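Local coordinates for protein MEM-A1 (Soil metagenome, PDB 6E0S) that probably hydrolyses beta-lactam antibiotics as a zinc-dependent subclass B3 metallo-beta-lactamase, at residues D193-F198 against K220-V225; V84-N89 against E152-G157; T37-V42 against G241-R246; H56-G61 against P68-H73. All coordinates share one frame; numbering follows the deposited sequence. Where two conformers were deposited one is given.

Contact 1 of 4, residues D193-F198 against K220-V225; sequences DSLNAF and KSIATV
In the metallo-beta-lactamase fold, the loop that follows strand 185-192 passes close to the zinc site, and here its Leu195 packs on Ser221, Ile222 and Val225 of helix 214-226. The contact is carried by carbon atoms and centres on one forked side chain. Leu195 CD1 reaches Val225 tip to tip, 3.9 Å from Val225 CB and 4.0 Å from Val225 CG2. The same methyl also lies against the start of the Ile222 side chain, with Leu195 CD1 4.2 Å from Ile222 CG1. The other branch, Leu195 CD2, settles 3.8 Å from Ser221 CB. Since CG stands beside the backbone N and opposite the carbonyl carbon (chi1 -62°), the fork spreads over one turn of the helix, CD2 on Ser221, CD1 on Ile222 and Val225. Ser221 offers its CB here while its OG is hydrogen-bonded to Pro167 O, with Asp217 O also within bonding reach, so the hydroxyl is satisfied away from the leucine.

The loop itself is held in shape by an ST turn: Asn196 N donates to Ser194 OG over 3.2 Å, almost straight at 169°. The Leu195 side chain is about 10 Å from a zinc ion, and before and after Leu195 in the chain lie second-shell groups of the metal site. Asp193 OD2 is hydrogen-bonded to ND1 of the zinc ligand His91, and Asn196 O to ND1 of the zinc ligand His169. Leu195 touches both helix 214-226 and, through Tyr267 and Ala271, helix 263-285.

Contact 2 of 4, residues V84-N89 against E152-G157; sequences VKLILN and EVVKLG
Leu86 meets Val154 and Lys85 meets Leu156 where the two sheets of the metallo-beta-lactamase sandwich pack face to face. Strand 84-88 belongs to the seven-stranded sheet and strand 153-156 is an outermost strand of the five-stranded one. Their axes run nearly antiparallel at 163° and approach to 9.1 Å, a spacing bridged by side chains and not by backbone pairing.

The purely apolar part centres on Leu86. Its CD1 and Val154 CG1 come tip to tip at 3.5 Å, tighter than usual for two methyl groups. Leu156 adds a looser neighbour, with its CB 4.5 Å from Leu86 CD1. Leu112 of strand 110-114 also touches Val154, and Ile57 of strand 56-59 touches both Leu86 and Leu156, so adjoining strands flank the pair.

A second kind of contact uses the aliphatic part of a charged residue. Lys85 and Leu86, although successive, both direct their CB toward the other strand, because Lys85 leaves the extended conformation (psi -29°). The lysine chain then bends at its second torsion (-54°), carrying the ammonium away to the backbone O of Glu82. What remains at the interface is a hydrocarbon stem crossed at about a right angle by the leucine: Leu156 CD2 lies 3.9 Å from Lys85 CB and 4.1 Å from Lys85 CG.

Contact 3 of 4, residues T37-V42 against G241-R246; sequences TYYVGV and GDLWRR. With PO4 (phosphate ion), chain D.
Oxygen O2 of a phosphate ion is gripped by two backbone amides at the start of helix 243-247, whose Trp244 runs edge-on into Tyr39 of strand 37-39. The contact joins this helix to the larger sheet of the metallo-beta-lactamase fold, to which strand 37-39 belongs. Arg245 N donates to PO4 O2 over 2.9 Å, and Trp244 N adds a weak, bent bond to the same oxygen. An anion at a helix N terminus is probably favoured by the N-H groups at the helix start and the helix dipole; this one is probably from the crystallisation liquor.

Across the contact, the two rings make a T-shaped (edge-to-face) pair. Their six-membered rings have centroids 5.4 Å apart and planes at 78°, the Trp244 edge being directed at the Tyr39 face. Trp244 CH2 leads, 3.8 Å from Tyr39 CE2. Leu243 completes the packing: its CD2 comes to 3.6 Å from Tyr39 CE1 and also lies over the rim of one Trp244 face, so this methyl touches both rings.

With CG opposite the backbone N (chi1 -170°), the tyrosine extends toward the helix. Phe31 of strand 31-34, at the border of the sheet, meets the same ring with nearly parallel planes, while Arg43 makes a cation-pi contact with Trp244. The far end of the ring is tethered, with Val42 O in the ring plane: Tyr39 OH donates to Val42 O over 2.7 Å, at a C=O...O angle of 158°.

Contact 4 of 4, residues H56-G61 against P68-H73; sequences HILIDG and PQIAQH
Ile70 holds CG2 opposite its backbone N and CG1 beside it (chi1 -70°), which sends its two arms to different targets, CG2 to Leu58 and the longer arm to Gly61. Leu58 answers with CG opposite its own N (chi1 175°), so that its CD1 is carried off the strand toward the helix. These residues belong to a beta-alpha-beta crossover, in which strand 56-59 leads into helix 66-76 and then to the neighbouring parallel strand 84-88; the contact is the packing of that helix on the first strand.

The methyl-to-methyl part is loose: Leu58 CD1 and Ile70 CG2 are 4.2 Å apart, the two side chains crossing at a slant. The nearer approach is to backbone. Ile70 CD1 lies 3.3 Å from Gly61 O and 3.5 Å from Gly61 C, a methyl packed on a peptide carbonyl just after the strand. Leu103 of helix 100-107 touches both Leu58 and Ile70, and Val40 does the same from the preceding part of the chain, so the pair is enclosed by several elements and is buried.

Asp60, just before Gly61, turns its carboxylate away from the helix: OD1 is hydrogen-bonded to Asn89 ND2, while OD2 is hydrogen-bonded to the hydroxyls of Ser90 and Tyr191. On the helix, regular backbone bonds keep Ile70 in place on its turn, Gln72 N reaching Pro68 O over 2.9 Å. In the next bond along the helix, His73 N reaches Gln69 O over 2.8 Å, and that same oxygen sits 3.0 Å above the plane of the His73 ring, offset toward its rim.

In the fold
From the N terminus, 37-42 opens the longest loop, which closes only at 241-246 in contact 3; the other three contacts lie within it, one after another, and none cross. Contact 4 closes first, a short loop from strand to helix in the beta-alpha-beta unit. Contact 2 then joins that unit's second strand to the edge of the other sheet, and contact 1 fastens the loop near the zinc to helix 214-226. Contacts 2 and 4 touch directly through neighbouring strands, Leu88 N probably bonding to Leu58 O. Contacts 3 and 4 meet where Val40 O is probably hydrogen-bonded to His73 ND1. Contact 1 touches none of them and faces contact 4 across the chain's centre.

Contact 1 of 4, residues D193-F198 against K220-V225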
loop_
_atom_site.group_PDB
_atom_site.type_symbol
_atom_site.label_atom_id
_atom_site.label_comp_id
_atom_site.label_asym_id
_atom_site.label_seq_id
_atom_site.Cartn_x
_atom_site.Cartn_y
_atom_site.Cartn_z
ATOM N N ASP A 193 3.860 -1.086 2.423
ATOM C CA ASP A 193 4.163 -1.166 1.007
ATOM C C ASP A 193 4.992 -2.415 0.744
ATOM O O ASP A 193 5.524 -3.040 1.662
ATOM C CB ASP A 193 4.925 0.073 0.537
ATOM C CG ASP A 193 4.987 0.178 -0.999
ATOM O OD1 ASP A 193 5.829 0.950 -1.492
ATOM O OD2 ASP A 193 4.196 -0.502 -1.691
ATOM N N SER A 194 5.039 -2.819 -0.519
ATOM C CA SER A 194 5.937 -3.899 -0.886
ATOM C C SER A 194 7.368 -3.520 -0.546
ATOM O O SER A 194 7.804 -2.382 -0.767
ATOM C CB SER A 194 5.818 -4.218 -2.377
ATOM O OG SER A 194 6.878 -5.119 -2.732
ATOM N N LEU A 195 8.106 -4.492 -0.001
ATOM C CA LEU A 195 9.527 -4.340 0.291
ATOM C C LEU A 195 10.374 -5.268 -0.572
ATOM O O LEU A 195 11.535 -5.512 -0.258
ATOM C CB LEU A 195 9.808 -4.600 1.775
ATOM C CG LEU A 195 9.153 -3.682 2.799
ATOM C CD1 LEU A 195 9.456 -4.168 4.227
ATOM C CD2 LEU A 195 9.634 -2.231 2.553
ATOM N N ASN A 196 9.806 -5.790 -1.651
ATOM C CA ASN A 196 10.457 -6.818 -2.445
ATOM C C ASN A 196 11.430 -6.211 -3.454
ATOM O O ASN A 196 11.064 -5.347 -4.263
ATOM C CB ASN A 196 9.400 -7.669 -3.142
ATOM C CG ASN A 196 8.795 -8.700 -2.208
ATOM O OD1 ASN A 196 9.074 -8.714 -0.994
ATOM N ND2 ASN A 196 7.968 -9.582 -2.768
ATOM N N ALA A 197 12.685 -6.643 -3.378
ATOM C CA ALA A 197 13.692 -6.295 -4.375
ATOM C C ALA A 197 13.411 -7.057 -5.663
ATOM O O ALA A 197 13.910 -8.169 -5.868
ATOM C CB ALA A 197 15.100 -6.606 -3.855
ATOM N N PHE A 198 12.615 -6.472 -6.547
ATOM C CA PHE A 198 12.272 -7.095 -7.817
ATOM C C PHE A 198 12.694 -6.150 -8.932
ATOM O O PHE A 198 12.447 -4.946 -8.844
ATOM C CB PHE A 198 10.770 -7.402 -7.885
ATOM C CG PHE A 198 10.389 -8.182 -9.097
ATOM C CD1 PHE A 198 9.932 -7.536 -10.234
ATOM C CD2 PHE A 198 10.540 -9.565 -9.126
ATOM C CE1 PHE A 198 9.600 -8.265 -11.382
ATOM C CE2 PHE A 198 10.208 -10.299 -10.270
ATOM C CZ PHE A 198 9.742 -9.647 -11.397
ATOM N N LYS A 220 16.977 0.290 4.221
ATOM C CA LYS A 220 16.458 1.179 5.252
ATOM C C LYS A 220 14.951 0.999 5.441
ATOM O O LYS A 220 14.456 1.041 6.576
ATOM C CB LYS A 220 16.790 2.627 4.913
ATOM C CG LYS A 220 16.462 3.576 6.056
ATOM C CD LYS A 220 16.537 5.024 5.622
ATOM C CE LYS A 220 16.188 5.964 6.780
ATOM N NZ LYS A 220 15.457 7.169 6.247
ATOM N N SER A 221 14.212 0.794 4.344
ATOM C CA SER A 221 12.766 0.598 4.426
ATOM C C SER A 221 12.429 -0.709 5.139
ATOM O O SER A 221 11.471 -0.762 5.913
ATOM C CB SER A 221 12.130 0.615 3.029
ATOM O OG SER A 221 12.434 1.823 2.367
ATOM N N ILE A 222 13.239 -1.754 4.937
ATOM C CA ILE A 222 13.024 -2.998 5.669
ATOM C C ILE A 222 13.165 -2.765 7.166
ATOM O O ILE A 222 12.358 -3.258 7.969
ATOM C CB ILE A 222 13.995 -4.075 5.149
ATOM C CG1 ILE A 222 13.595 -4.473 3.714
ATOM C CG2 ILE A 222 14.073 -5.259 6.115
ATOM C CD1 ILE A 222 14.608 -5.378 3.074
ATOM N N ALA A 223 14.201 -2.021 7.573
ATOM C CA ALA A 223 14.384 -1.713 8.992
ATOM C C ALA A 223 13.266 -0.828 9.520
ATOM O O ALA A 223 12.809 -1.012 10.653
ATOM C CB ALA A 223 15.736 -1.041 9.237
ATOM N N THR A 224 12.822 0.138 8.722
ATOM C CA THR A 224 11.714 1.003 9.120
ATOM C C THR A 224 10.461 0.200 9.426
ATOM O O THR A 224 9.834 0.386 10.477
ATOM C CB THR A 224 11.423 2.028 8.032
ATOM O OG1 THR A 224 12.509 2.932 7.956
ATOM C CG2 THR A 224 10.129 2.827 8.347
ATOM N N VAL A 225 10.075 -0.696 8.517
ATOM C CA VAL A 225 8.848 -1.458 8.719
ATOM C C VAL A 225 8.995 -2.414 9.893
ATOM O O VAL A 225 8.066 -2.595 10.690
ATOM C CB VAL A 225 8.470 -2.186 7.413
ATOM C CG1 VAL A 225 7.332 -3.172 7.664
ATOM C CG2 VAL A 225 8.063 -1.152 6.373
#

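Contact 2 of 4, residues V84-N89 against E152-G157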
loop_
_atom_site.group_PDB
_atom_site.type_symbol
_atom_site.label_atom_id
_atom_site.label_comp_id
_atom_site.label_asym_id
_atom_site.label_seq_id
_atom_site.Cartn_x
_atom_site.Cartn_y
_atom_site.Cartn_z
ATOM N N VAL A 84 -15.569 9.680 -0.023
ATOM C CA VAL A 84 -14.134 9.428 0.056
ATOM C C VAL A 84 -13.443 10.724 -0.325
ATOM O O VAL A 84 -13.579 11.197 -1.459
ATOM C CB VAL A 84 -13.713 8.284 -0.867
ATOM C CG1 VAL A 84 -12.156 8.078 -0.831
ATOM C CG2 VAL A 84 -14.477 6.995 -0.492
ATOM N N LYS A 85 -12.691 11.286 0.612
ATOM C CA LYS A 85 -12.067 12.584 0.417
ATOM C C LYS A 85 -10.620 12.490 -0.042
ATOM O O LYS A 85 -10.126 13.406 -0.714
ATOM C CB LYS A 85 -12.135 13.379 1.723
ATOM C CG LYS A 85 -13.557 13.603 2.217
ATOM C CD LYS A 85 -14.410 14.248 1.120
ATOM C CE LYS A 85 -15.892 14.232 1.439
ATOM N NZ LYS A 85 -16.722 14.697 0.245
ATOM N N LEU A 86 -9.925 11.417 0.328
ATOM C CA LEU A 86 -8.497 11.297 0.050
ATOM C C LEU A 86 -8.227 9.877 -0.365
ATOM O O LEU A 86 -8.780 8.952 0.226
ATOM C CB LEU A 86 -7.628 11.617 1.286
ATOM C CG LEU A 86 -7.901 12.977 1.934
ATOM C CD1 LEU A 86 -7.344 13.030 3.338
ATOM C CD2 LEU A 86 -7.235 14.037 1.062
ATOM N N ILE A 87 -7.393 9.711 -1.377
ATOM C CA ILE A 87 -6.932 8.394 -1.797
ATOM C C ILE A 87 -5.424 8.413 -1.641
ATOM O O ILE A 87 -4.765 9.305 -2.189
ATOM C CB ILE A 87 -7.341 8.070 -3.239
ATOM C CG1 ILE A 87 -8.865 7.951 -3.340
ATOM C CG2 ILE A 87 -6.692 6.758 -3.665
ATOM C CD1 ILE A 87 -9.404 7.971 -4.835
ATOM N N LEU A 88 -4.887 7.477 -0.849
ATOM C CA LEU A 88 -3.446 7.409 -0.594
ATOM C C LEU A 88 -2.858 6.271 -1.409
ATOM O O LEU A 88 -3.516 5.257 -1.626
ATOM C CB LEU A 88 -3.142 7.178 0.892
ATOM C CG LEU A 88 -3.980 7.928 1.914
ATOM C CD1 LEU A 88 -3.546 7.616 3.383
ATOM C CD2 LEU A 88 -4.012 9.444 1.618
ATOM N N ASN A 89 -1.636 6.437 -1.891
ATOM C CA ASN A 89 -0.990 5.392 -2.689
ATOM C C ASN A 89 0.195 4.804 -1.932
ATOM O O ASN A 89 0.989 5.543 -1.335
ATOM C CB ASN A 89 -0.542 5.966 -4.030
ATOM C CG ASN A 89 0.163 4.942 -4.926
ATOM O OD1 ASN A 89 1.191 5.258 -5.527
ATOM N ND2 ASN A 89 -0.412 3.740 -5.059
ATOM N N GLU A 152 4.707 13.104 7.385
ATOM C CA GLU A 152 3.566 14.013 7.350
ATOM C C GLU A 152 2.291 13.294 7.782
ATOM O O GLU A 152 2.020 12.158 7.367
ATOM C CB GLU A 152 3.378 14.582 5.942
ATOM C CG GLU A 152 2.178 15.502 5.828
ATOM C CD GLU A 152 2.131 16.230 4.494
ATOM O OE1 GLU A 152 1.041 16.735 4.140
ATOM O OE2 GLU A 152 3.182 16.329 3.821
ATOM N N VAL A 153 1.483 13.967 8.598
ATOM C CA VAL A 153 0.228 13.381 9.075
ATOM C C VAL A 153 -0.926 13.897 8.232
ATOM O O VAL A 153 -1.173 15.108 8.176
ATOM C CB VAL A 153 0.003 13.691 10.562
ATOM C CG1 VAL A 153 -1.317 13.092 11.018
ATOM C CG2 VAL A 153 1.140 13.142 11.362
ATOM N N VAL A 154 -1.662 12.979 7.627
ATOM C CA VAL A 154 -2.843 13.301 6.833
ATOM C C VAL A 154 -4.044 13.289 7.775
ATOM O O VAL A 154 -4.330 12.262 8.403
ATOM C CB VAL A 154 -3.014 12.284 5.697
ATOM C CG1 VAL A 154 -4.255 12.567 4.870
ATOM C CG2 VAL A 154 -1.753 12.263 4.815
ATOM N N LYS A 155 -4.734 14.424 7.887
ATOM C CA LYS A 155 -5.781 14.608 8.884
ATOM C C LYS A 155 -7.138 14.768 8.216
ATOM O O LYS A 155 -7.275 15.546 7.279
ATOM C CB LYS A 155 -5.480 15.833 9.747
ATOM C CG LYS A 155 -4.318 15.631 10.704
ATOM C CD LYS A 155 -4.843 15.466 12.127
ATOM C CE LYS A 155 -5.731 16.632 12.492
ATOM N NZ LYS A 155 -6.313 16.534 13.844
ATOM N N LEU A 156 -8.137 14.037 8.703
ATOM C CA LEU A 156 -9.513 14.214 8.241
ATOM C C LEU A 156 -10.439 13.889 9.405
ATOM O O LEU A 156 -10.637 12.713 9.743
ATOM C CB LEU A 156 -9.805 13.333 7.041
ATOM C CG LEU A 156 -11.228 13.359 6.498
ATOM C CD1 LEU A 156 -11.567 14.733 5.990
ATOM C CD2 LEU A 156 -11.280 12.307 5.387
ATOM N N GLY A 157 -11.004 14.920 10.011
ATOM C CA GLY A 157 -11.831 14.739 11.185
ATOM C C GLY A 157 -11.089 13.962 12.256
ATOM O O GLY A 157 -9.977 14.328 12.653
#

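Contact 3 of 4, residues T37-V42 against G241-R246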
loop_
_atom_site.group_PDB
_atom_site.type_symbol
_atom_site.label_atom_id
_atom_site.label_comp_id
_atom_site.label_asym_id
_atom_site.label_seq_id
_atom_site.Cartn_x
_atom_site.Cartn_y
_atom_site.Cartn_z
ATOM N N THR A 37 -11.999 0.921 10.175
ATOM C CA THR A 37 -11.055 0.524 9.131
ATOM C C THR A 37 -11.541 -0.762 8.480
ATOM O O THR A 37 -11.813 -1.754 9.173
ATOM C CB THR A 37 -9.649 0.318 9.707
ATOM O OG1 THR A 37 -9.110 1.588 10.074
ATOM C CG2 THR A 37 -8.694 -0.305 8.659
ATOM N N TYR A 38 -11.667 -0.745 7.149
ATOM C CA TYR A 38 -12.223 -1.906 6.444
ATOM C C TYR A 38 -11.264 -2.353 5.354
ATOM O O TYR A 38 -10.609 -1.525 4.731
ATOM C CB TYR A 38 -13.578 -1.576 5.810
ATOM C CG TYR A 38 -14.654 -1.181 6.794
ATOM C CD1 TYR A 38 -14.688 0.100 7.345
ATOM C CD2 TYR A 38 -15.643 -2.080 7.153
ATOM C CE1 TYR A 38 -15.695 0.462 8.265
ATOM C CE2 TYR A 38 -16.651 -1.728 8.094
ATOM C CZ TYR A 38 -16.640 -0.449 8.629
ATOM O OH TYR A 38 -17.612 -0.093 9.515
ATOM N N TYR A 39 -11.225 -3.662 5.075
ATOM C CA TYR A 39 -10.660 -4.116 3.812
ATOM C C TYR A 39 -11.690 -4.030 2.680
ATOM O O TYR A 39 -12.784 -4.594 2.782
ATOM C CB TYR A 39 -10.165 -5.556 3.947
ATOM C CG TYR A 39 -9.335 -6.045 2.775
ATOM C CD1 TYR A 39 -7.930 -5.897 2.767
ATOM C CD2 TYR A 39 -9.940 -6.674 1.688
ATOM C CE1 TYR A 39 -7.153 -6.375 1.691
ATOM C CE2 TYR A 39 -9.166 -7.152 0.618
ATOM C CZ TYR A 39 -7.784 -6.986 0.639
ATOM O OH TYR A 39 -7.043 -7.452 -0.404
ATOM N N VAL A 40 -11.315 -3.384 1.568
ATOM C CA VAL A 40 -12.233 -3.251 0.423
ATOM C C VAL A 40 -11.541 -3.618 -0.892
ATOM O O VAL A 40 -12.054 -3.335 -1.990
ATOM C CB VAL A 40 -12.822 -1.826 0.342
ATOM C CG1 VAL A 40 -13.772 -1.560 1.496
ATOM C CG2 VAL A 40 -11.702 -0.771 0.260
ATOM N N GLY A 41 -10.390 -4.270 -0.804
ATOM C CA GLY A 41 -9.625 -4.642 -1.986
ATOM C C GLY A 41 -10.111 -5.920 -2.644
ATOM O O GLY A 41 -11.228 -6.396 -2.410
ATOM N N VAL A 42 -9.238 -6.507 -3.460
ATOM C CA VAL A 42 -9.566 -7.754 -4.136
ATOM C C VAL A 42 -8.727 -8.877 -3.533
ATOM O O VAL A 42 -7.991 -8.676 -2.561
ATOM C CB VAL A 42 -9.383 -7.624 -5.662
ATOM C CG1 VAL A 42 -10.342 -6.579 -6.220
ATOM C CG2 VAL A 42 -7.938 -7.287 -6.064
ATOM N N GLY A 241 1.612 -10.443 3.824
ATOM C CA GLY A 241 1.612 -10.204 5.265
ATOM C C GLY A 241 0.629 -11.110 5.997
ATOM O O GLY A 241 0.148 -10.772 7.091
ATOM N N ASP A 242 0.324 -12.265 5.389
ATOM C CA ASP A 242 -0.483 -13.320 6.007
ATOM C C ASP A 242 -1.879 -12.846 6.370
ATOM O O ASP A 242 -2.447 -13.294 7.378
ATOM C CB ASP A 242 0.183 -13.889 7.273
ATOM C CG ASP A 242 1.450 -14.684 6.998
ATOM O OD1 ASP A 242 1.718 -15.117 5.853
ATOM O OD2 ASP A 242 2.197 -14.890 7.978
ATOM N N LEU A 243 -2.443 -11.914 5.597
ATOM C CA LEU A 243 -3.762 -11.393 5.943
ATOM C C LEU A 243 -4.818 -12.496 5.955
ATOM O O LEU A 243 -5.689 -12.518 6.836
ATOM C CB LEU A 243 -4.176 -10.287 4.978
ATOM C CG LEU A 243 -5.481 -9.594 5.360
ATOM C CD1 LEU A 243 -5.413 -8.935 6.757
ATOM C CD2 LEU A 243 -5.793 -8.553 4.262
ATOM N N TRP A 244 -4.763 -13.421 4.995
ATOM C CA TRP A 244 -5.831 -14.419 4.917
ATOM C C TRP A 244 -5.702 -15.453 6.029
ATOM O O TRP A 244 -6.716 -15.939 6.544
ATOM C CB TRP A 244 -5.855 -15.072 3.533
ATOM C CG TRP A 244 -5.924 -14.027 2.450
ATOM C CD1 TRP A 244 -5.077 -13.881 1.374
ATOM C CD2 TRP A 244 -6.891 -12.968 2.351
ATOM N NE1 TRP A 244 -5.465 -12.778 0.623
ATOM C CE2 TRP A 244 -6.568 -12.206 1.204
ATOM C CE3 TRP A 244 -7.995 -12.583 3.135
ATOM C CZ2 TRP A 244 -7.308 -11.074 0.820
ATOM C CZ3 TRP A 244 -8.734 -11.473 2.756
ATOM C CH2 TRP A 244 -8.389 -10.727 1.607
ATOM N N ARG A 245 -4.478 -15.765 6.451
ATOM C CA ARG A 245 -4.327 -16.644 7.607
ATOM C C ARG A 245 -4.958 -16.021 8.850
ATOM O O ARG A 245 -5.649 -16.702 9.614
ATOM C CB ARG A 245 -2.851 -16.971 7.859
ATOM C CG ARG A 245 -2.662 -17.775 9.132
ATOM C CD ARG A 245 -1.211 -18.110 9.442
ATOM N NE ARG A 245 -0.343 -16.936 9.578
ATOM C CZ ARG A 245 -0.359 -16.071 10.602
ATOM N NH1 ARG A 245 -1.210 -16.213 11.613
ATOM N NH2 ARG A 245 0.482 -15.045 10.611
ATOM N N ARG A 246 -4.758 -14.720 9.051
ATOM C CA ARG A 246 -5.329 -14.068 10.228
ATOM C C ARG A 246 -6.838 -13.896 10.085
ATOM O O ARG A 246 -7.590 -14.134 11.035
ATOM C CB ARG A 246 -4.667 -12.709 10.450
ATOM C CG ARG A 246 -3.217 -12.781 10.912
ATOM C CD ARG A 246 -2.686 -11.372 11.276
ATOM N NE ARG A 246 -2.046 -10.767 10.114
ATOM C CZ ARG A 246 -2.353 -9.580 9.603
ATOM N NH1 ARG A 246 -3.289 -8.799 10.166
ATOM N NH2 ARG A 246 -1.709 -9.177 8.509
HETATM P P PO4 D . -2.038 -16.114 3.440
HETATM O O1 PO4 D . -0.551 -16.260 3.754
HETATM O O2 PO4 D . -2.643 -15.069 4.331
HETATM O O3 PO4 D . -2.171 -15.712 1.982
HETATM O O4 PO4 D . -2.735 -17.440 3.693
#

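Contact 4 of 4, residues H56-G61 against P68-H73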
loop_
_atom_site.group_PDB
_atom_site.type_symbol
_atom_site.label_atom_id
_atom_site.label_comp_id
_atom_site.label_asym_id
_atom_site.label_seq_id
_atom_site.Cartn_x
_atom_site.Cartn_y
_atom_site.Cartn_z
ATOM N N HIS A 56 -14.030 9.827 4.294
ATOM C CA HIS A 56 -13.213 8.633 4.407
ATOM C C HIS A 56 -11.896 8.802 3.674
ATOM O O HIS A 56 -11.774 9.595 2.734
ATOM C CB HIS A 56 -13.923 7.405 3.806
ATOM C CG HIS A 56 -15.399 7.365 4.067
ATOM N ND1 HIS A 56 -15.949 7.447 5.333
ATOM C CD2 HIS A 56 -16.448 7.277 3.212
ATOM C CE1 HIS A 56 -17.266 7.401 5.248
ATOM N NE2 HIS A 56 -17.597 7.294 3.971
ATOM N N ILE A 57 -10.930 7.979 4.078
ATOM C CA ILE A 57 -9.643 7.854 3.409
ATOM C C ILE A 57 -9.566 6.470 2.798
ATOM O O ILE A 57 -9.836 5.472 3.478
ATOM C CB ILE A 57 -8.483 8.079 4.387
ATOM C CG1 ILE A 57 -8.587 9.497 4.927
ATOM C CG2 ILE A 57 -7.135 7.743 3.715
ATOM C CD1 ILE A 57 -7.527 9.847 6.046
ATOM N N LEU A 58 -9.189 6.401 1.530
ATOM C CA LEU A 58 -9.017 5.122 0.859
ATOM C C LEU A 58 -7.540 4.915 0.517
ATOM O O LEU A 58 -6.908 5.808 -0.049
ATOM C CB LEU A 58 -9.886 5.066 -0.390
ATOM C CG LEU A 58 -9.694 3.816 -1.225
ATOM C CD1 LEU A 58 -10.264 2.527 -0.551
ATOM C CD2 LEU A 58 -10.290 4.043 -2.633
ATOM N N ILE A 59 -6.974 3.770 0.912
ATOM C CA ILE A 59 -5.584 3.434 0.590
ATOM C C ILE A 59 -5.603 2.474 -0.589
ATOM O O ILE A 59 -6.140 1.364 -0.488
ATOM C CB ILE A 59 -4.819 2.832 1.777
ATOM C CG1 ILE A 59 -4.860 3.759 2.978
ATOM C CG2 ILE A 59 -3.325 2.623 1.388
ATOM C CD1 ILE A 59 -4.024 3.254 4.148
ATOM N N ASP A 60 -5.057 2.960 -1.710
ATOM C CA ASP A 60 -4.739 2.231 -2.933
ATOM C C ASP A 60 -5.970 2.015 -3.800
ATOM O O ASP A 60 -7.114 2.182 -3.349
ATOM C CB ASP A 60 -4.027 0.906 -2.638
ATOM C CG ASP A 60 -2.526 1.073 -2.604
ATOM O OD1 ASP A 60 -2.042 2.186 -2.898
ATOM O OD2 ASP A 60 -1.816 0.108 -2.261
ATOM N N GLY A 61 -5.739 1.685 -5.066
ATOM C CA GLY A 61 -6.833 1.442 -5.985
ATOM C C GLY A 61 -6.658 0.139 -6.743
ATOM O O GLY A 61 -7.430 -0.140 -7.667
ATOM N N PRO A 68 -13.498 -0.915 -10.116
ATOM C CA PRO A 68 -14.962 -1.058 -9.920
ATOM C C PRO A 68 -15.334 -2.007 -8.794
ATOM O O PRO A 68 -16.355 -1.782 -8.126
ATOM C CB PRO A 68 -15.464 -1.557 -11.281
ATOM C CG PRO A 68 -14.265 -2.089 -11.953
ATOM C CD PRO A 68 -13.109 -1.270 -11.487
ATOM N N GLN A 69 -14.522 -3.037 -8.531
ATOM C CA GLN A 69 -14.777 -3.933 -7.396
ATOM C C GLN A 69 -14.572 -3.216 -6.068
ATOM O O GLN A 69 -15.342 -3.418 -5.118
ATOM C CB GLN A 69 -13.863 -5.163 -7.471
ATOM C CG GLN A 69 -14.062 -6.004 -8.727
ATOM C CD GLN A 69 -13.189 -7.233 -8.725
ATOM O OE1 GLN A 69 -13.510 -8.226 -8.072
ATOM N NE2 GLN A 69 -12.066 -7.174 -9.447
ATOM N N ILE A 70 -13.542 -2.368 -5.979
ATOM C CA ILE A 70 -13.309 -1.606 -4.744
ATOM C C ILE A 70 -14.463 -0.650 -4.504
ATOM O O ILE A 70 -14.972 -0.514 -3.375
ATOM C CB ILE A 70 -11.958 -0.855 -4.811
ATOM C CG1 ILE A 70 -10.784 -1.862 -4.753
ATOM C CG2 ILE A 70 -11.838 0.216 -3.653
ATOM C CD1 ILE A 70 -9.451 -1.302 -5.295
ATOM N N ALA A 71 -14.930 -0.006 -5.571
ATOM C CA ALA A 71 -16.085 0.874 -5.434
ATOM C C ALA A 71 -17.302 0.096 -4.953
ATOM O O ALA A 71 -18.009 0.515 -4.020
ATOM C CB ALA A 71 -16.372 1.556 -6.775
ATOM N N GLN A 72 -17.567 -1.044 -5.589
ATOM C CA GLN A 72 -18.704 -1.843 -5.173
ATOM C C GLN A 72 -18.554 -2.302 -3.727
ATOM O O GLN A 72 -19.534 -2.309 -2.979
ATOM C CB GLN A 72 -18.886 -3.006 -6.144
ATOM C CG GLN A 72 -19.461 -2.522 -7.466
ATOM C CD GLN A 72 -18.877 -3.214 -8.680
ATOM O OE1 GLN A 72 -18.236 -4.257 -8.563
ATOM N NE2 GLN A 72 -19.104 -2.635 -9.858
ATOM N N HIS A 73 -17.336 -2.641 -3.303
ATOM C CA HIS A 73 -17.106 -3.045 -1.922
ATOM C C HIS A 73 -17.411 -1.907 -0.951
ATOM O O HIS A 73 -18.034 -2.119 0.100
ATOM C CB HIS A 73 -15.648 -3.503 -1.764
ATOM C CG HIS A 73 -15.368 -4.812 -2.432
ATOM N ND1 HIS A 73 -14.097 -5.219 -2.772
ATOM C CD2 HIS A 73 -16.201 -5.790 -2.858
ATOM C CE1 HIS A 73 -14.153 -6.402 -3.353
ATOM N NE2 HIS A 73 -15.417 -6.766 -3.438
#